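Local coordinates for NikO protein (Streptomyces tendae, PDB 4FQD) that is an enolpyruvyl transferase essential in nikkomycin biosynthesis, probably passing the enolpyruvyl group from phosphoenolpyruvate to a nucleotide substrate, at residues Thr358-Ala363 / His367-Ala372. The protein carries 4 engineered substitutions. Residues are numbered along the deposited sequence; the frame is centred on the assembly and turned at random.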
ATOM      1  N   THR A 358      -0.422  11.593   3.189  1.00  8.03           N
ATOM      2  CA  THR A 358       0.473  10.442   3.206  1.00  9.29           C
ATOM      3  C   THR A 358      -0.260   9.234   3.777  1.00 10.13           C
ATOM      4  O   THR A 358      -0.766   9.280   4.896  1.00 10.71           O
ATOM      5  CB  THR A 358       1.745  10.713   4.031  1.00 10.59           C
ATOM      6  OG1 THR A 358       2.618  11.579   3.295  1.00 11.19           O
ATOM      7  CG2 THR A 358       2.476   9.410   4.326  1.00  8.69           C
ATOM      8  N   TYR A 359      -0.319   8.158   2.999  1.00 10.32           N
ATOM      9  CA  TYR A 359      -1.028   6.954   3.414  1.00  8.60           C
ATOM     10  C   TYR A 359      -0.051   5.861   3.825  1.00 12.31           C
ATOM     11  O   TYR A 359       0.790   5.435   3.034  1.00 14.72           O
ATOM     12  CB  TYR A 359      -1.937   6.454   2.291  1.00  9.94           C
ATOM     13  CG  TYR A 359      -2.936   7.481   1.810  1.00 10.95           C
ATOM     14  CD1 TYR A 359      -2.610   8.372   0.794  1.00  9.40           C
ATOM     15  CD2 TYR A 359      -4.204   7.561   2.369  1.00 13.11           C
ATOM     16  CE1 TYR A 359      -3.518   9.313   0.350  1.00 12.40           C
ATOM     17  CE2 TYR A 359      -5.121   8.499   1.932  1.00 11.90           C
ATOM     18  CZ  TYR A 359      -4.772   9.372   0.922  1.00 14.14           C
ATOM     19  OH  TYR A 359      -5.681  10.308   0.483  1.00 15.70           O
ATOM     20  N   ILE A 360      -0.166   5.412   5.069  1.00  9.24           N
ATOM     21  CA  ILE A 360       0.727   4.387   5.596  1.00  9.70           C
ATOM     22  C   ILE A 360      -0.046   3.144   6.017  1.00 12.49           C
ATOM     23  O   ILE A 360      -0.934   3.212   6.868  1.00 11.75           O
ATOM     24  CB  ILE A 360       1.534   4.911   6.798  1.00 14.76           C
ATOM     25  CG1 ILE A 360       2.366   6.130   6.388  1.00 11.37           C
ATOM     26  CG2 ILE A 360       2.420   3.811   7.364  1.00 10.09           C
ATOM     27  CD1 ILE A 360       3.165   6.737   7.520  1.00  9.12           C
ATOM     28  N   ARG A 361       0.291   2.008   5.414  1.00 11.31           N
ATOM     29  CA  ARG A 361      -0.362   0.750   5.752  1.00 11.15           C
ATOM     30  C   ARG A 361       0.596  -0.207   6.450  1.00 13.67           C
ATOM     31  O   ARG A 361       1.701  -0.459   5.970  1.00 10.34           O
ATOM     32  CB  ARG A 361      -0.938   0.085   4.502  1.00 15.46           C
ATOM     33  CG  ARG A 361      -1.892  -1.055   4.807  1.00 13.20           C
ATOM     34  CD  ARG A 361      -2.390  -1.705   3.534  1.00 16.86           C
ATOM     35  NE  ARG A 361      -3.734  -2.249   3.694  1.00 24.97           N
ATOM     36  CZ  ARG A 361      -4.843  -1.608   3.343  1.00 22.06           C
ATOM     37  NH1 ARG A 361      -4.769  -0.401   2.803  1.00 16.12           N
ATOM     38  NH2 ARG A 361      -6.026  -2.176   3.525  1.00 28.66           N
ATOM     39  N   GLU A 362       0.157  -0.739   7.585  1.00 15.21           N
ATOM     40  CA  GLU A 362       0.955  -1.682   8.356  1.00 15.14           C
ATOM     41  C   GLU A 362       0.597  -3.120   7.993  1.00 15.59           C
ATOM     42  O   GLU A 362      -0.553  -3.534   8.132  1.00 17.01           O
ATOM     43  CB  GLU A 362       0.735  -1.451   9.851  1.00 16.45           C
ATOM     44  CG  GLU A 362       1.387  -2.491  10.736  1.00 28.94           C
ATOM     45  CD  GLU A 362       2.898  -2.439  10.679  1.00 19.53           C
ATOM     46  OE1 GLU A 362       3.468  -1.363  10.954  1.00 23.56           O
ATOM     47  OE2 GLU A 362       3.514  -3.475  10.354  1.00 19.57           O
ATOM     48  N   ALA A 363       1.586  -3.879   7.531  1.00 15.83           N
ATOM     49  CA  ALA A 363       1.351  -5.260   7.120  1.00 11.50           C
ATOM     50  C   ALA A 363       2.253  -6.250   7.852  1.00 14.25           C
ATOM     51  O   ALA A 363       2.473  -7.365   7.381  1.00 18.51           O
ATOM     52  CB  ALA A 363       1.518  -5.402   5.615  1.00  9.26           C
ATOM     53  N   HIS A 367      -1.575  -2.817  14.947  1.00 61.83           N
ATOM     54  CA  HIS A 367      -1.762  -1.943  16.102  1.00 55.55           C
ATOM     55  C   HIS A 367      -0.462  -1.375  16.668  1.00 41.87           C
ATOM     56  O   HIS A 367      -0.135  -1.608  17.833  1.00 47.75           O
ATOM     57  CB  HIS A 367      -2.527  -2.665  17.219  1.00 70.78           C
ATOM     58  CG  HIS A 367      -3.991  -2.806  16.957  1.00 85.37           C
ATOM     59  ND1 HIS A 367      -4.583  -4.017  16.662  1.00 94.09           N
ATOM     60  CD2 HIS A 367      -4.985  -1.888  16.935  1.00 80.09           C
ATOM     61  CE1 HIS A 367      -5.877  -3.837  16.478  1.00 96.51           C
ATOM     62  NE2 HIS A 367      -6.148  -2.554  16.637  1.00 90.48           N
ATOM     63  N   ARG A 368       0.282  -0.640  15.849  1.00 36.35           N
ATOM     64  CA  ARG A 368       1.432   0.105  16.358  1.00 39.90           C
ATOM     65  C   ARG A 368       1.449   1.543  15.837  1.00 30.37           C
ATOM     66  O   ARG A 368       2.497   2.092  15.492  1.00 24.04           O
ATOM     67  CB  ARG A 368       2.756  -0.618  16.085  1.00 39.09           C
ATOM     68  CG  ARG A 368       3.131  -0.771  14.625  1.00 45.47           C
ATOM     69  CD  ARG A 368       4.531  -1.345  14.492  1.00 46.66           C
ATOM     70  NE  ARG A 368       5.555  -0.455  15.033  1.00 46.20           N
ATOM     71  CZ  ARG A 368       6.854  -0.738  15.056  1.00 44.48           C
ATOM     72  NH1 ARG A 368       7.291  -1.892  14.569  1.00 39.05           N
ATOM     73  NH2 ARG A 368       7.716   0.131  15.567  1.00 32.24           N
ATOM     74  N   PHE A 369       0.266   2.144  15.791  1.00 25.79           N
ATOM     75  CA  PHE A 369       0.131   3.557  15.482  1.00 21.10           C
ATOM     76  C   PHE A 369      -0.178   4.308  16.769  1.00 22.58           C
ATOM     77  O   PHE A 369      -0.910   5.296  16.765  1.00 23.74           O
ATOM     78  CB  PHE A 369      -0.984   3.777  14.460  1.00 17.98           C
ATOM     79  CG  PHE A 369      -0.673   3.230  13.097  1.00 14.91           C
ATOM     80  CD1 PHE A 369       0.596   3.360  12.556  1.00 17.81           C
ATOM     81  CD2 PHE A 369      -1.648   2.579  12.357  1.00 17.14           C
ATOM     82  CE1 PHE A 369       0.885   2.856  11.301  1.00 13.49           C
ATOM     83  CE2 PHE A 369      -1.364   2.073  11.102  1.00 14.85           C
ATOM     84  CZ  PHE A 369      -0.096   2.211  10.573  1.00 14.90           C
ATOM     85  N   GLY A 370       0.386   3.827  17.874  1.00 21.29           N
ATOM     86  CA  GLY A 370       0.153   4.419  19.179  1.00 18.68           C
ATOM     87  C   GLY A 370       0.809   5.776  19.353  1.00 18.55           C
ATOM     88  O   GLY A 370       0.528   6.490  20.316  1.00 26.53           O
ATOM     89  N   PHE A 371       1.688   6.130  18.422  1.00 14.54           N
ATOM     90  CA  PHE A 371       2.351   7.428  18.447  1.00 17.54           C
ATOM     91  C   PHE A 371       1.450   8.513  17.864  1.00 15.73           C
ATOM     92  O   PHE A 371       1.627   9.698  18.145  1.00 16.64           O
ATOM     93  CB  PHE A 371       3.670   7.368  17.670  1.00 11.74           C
ATOM     94  CG  PHE A 371       3.512   6.958  16.230  1.00 12.59           C
ATOM     95  CD1 PHE A 371       3.561   5.624  15.864  1.00 21.06           C
ATOM     96  CD2 PHE A 371       3.317   7.910  15.242  1.00 14.57           C
ATOM     97  CE1 PHE A 371       3.416   5.246  14.540  1.00 20.72           C
ATOM     98  CE2 PHE A 371       3.170   7.540  13.919  1.00 16.13           C
ATOM     99  CZ  PHE A 371       3.221   6.205  13.567  1.00 16.54           C
ATOM    100  N   ALA A 372       0.484   8.093  17.052  1.00 17.10           N
ATOM    101  CA  ALA A 372      -0.404   9.018  16.344  1.00 20.68           C
ATOM    102  C   ALA A 372      -1.216   9.984  17.226  1.00 17.65           C
ATOM    103  O   ALA A 372      -1.241  11.183  16.948  1.00 15.36           O
ATOM    104  CB  ALA A 372      -1.320   8.257  15.373  1.00 17.51           C
TER
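At the strand-to-helix connection of a beta-alpha unit, F369 and R368 of the loop meet I360 and E362 of the strand that leads into it. The strand is 356-362, and the loop runs on to helix 372-378. F369 touches with the far end of its ring. F369 CZ lies 3.8 Å from E362 CB and 3.9 Å from the backbone O of I360, both approached obliquely. The apolar contact with I360 is looser, at 4.3 Å from I360 CG2 to F369 CE1. L389 and Q344 also pack against F369, and F371 CE1 lies in the plane of its ring, at the edge.

This is a connection in the beta/alpha inverse barrel of the EPSP synthase family. A type I turn from F369 to A372, closed by A372 N to F369 O at 3.1 Å, leads into the helix.

The carboxylate of E362 is gripped at both oxygens. OE1 bonds to Q344 and S341, while OE2 takes the backbone N of V364 and W365 in the loop itself. The bend at chi2 (67°) helps bring OE2 to these two N atoms. The aliphatic part of R368, CG and CD, lies alongside E362 OE1, both at 3.7 Å. Its guanidinium is nearly parallel to the carboxylate, 13° apart, but forms no bond with it: R368 NE stays 4.7 Å from E362 OE1. R368 forms its salt bridge with D342 instead, and a sulfate ion, probably from the crystallisation liquor, lies about 4 Å from its side chain.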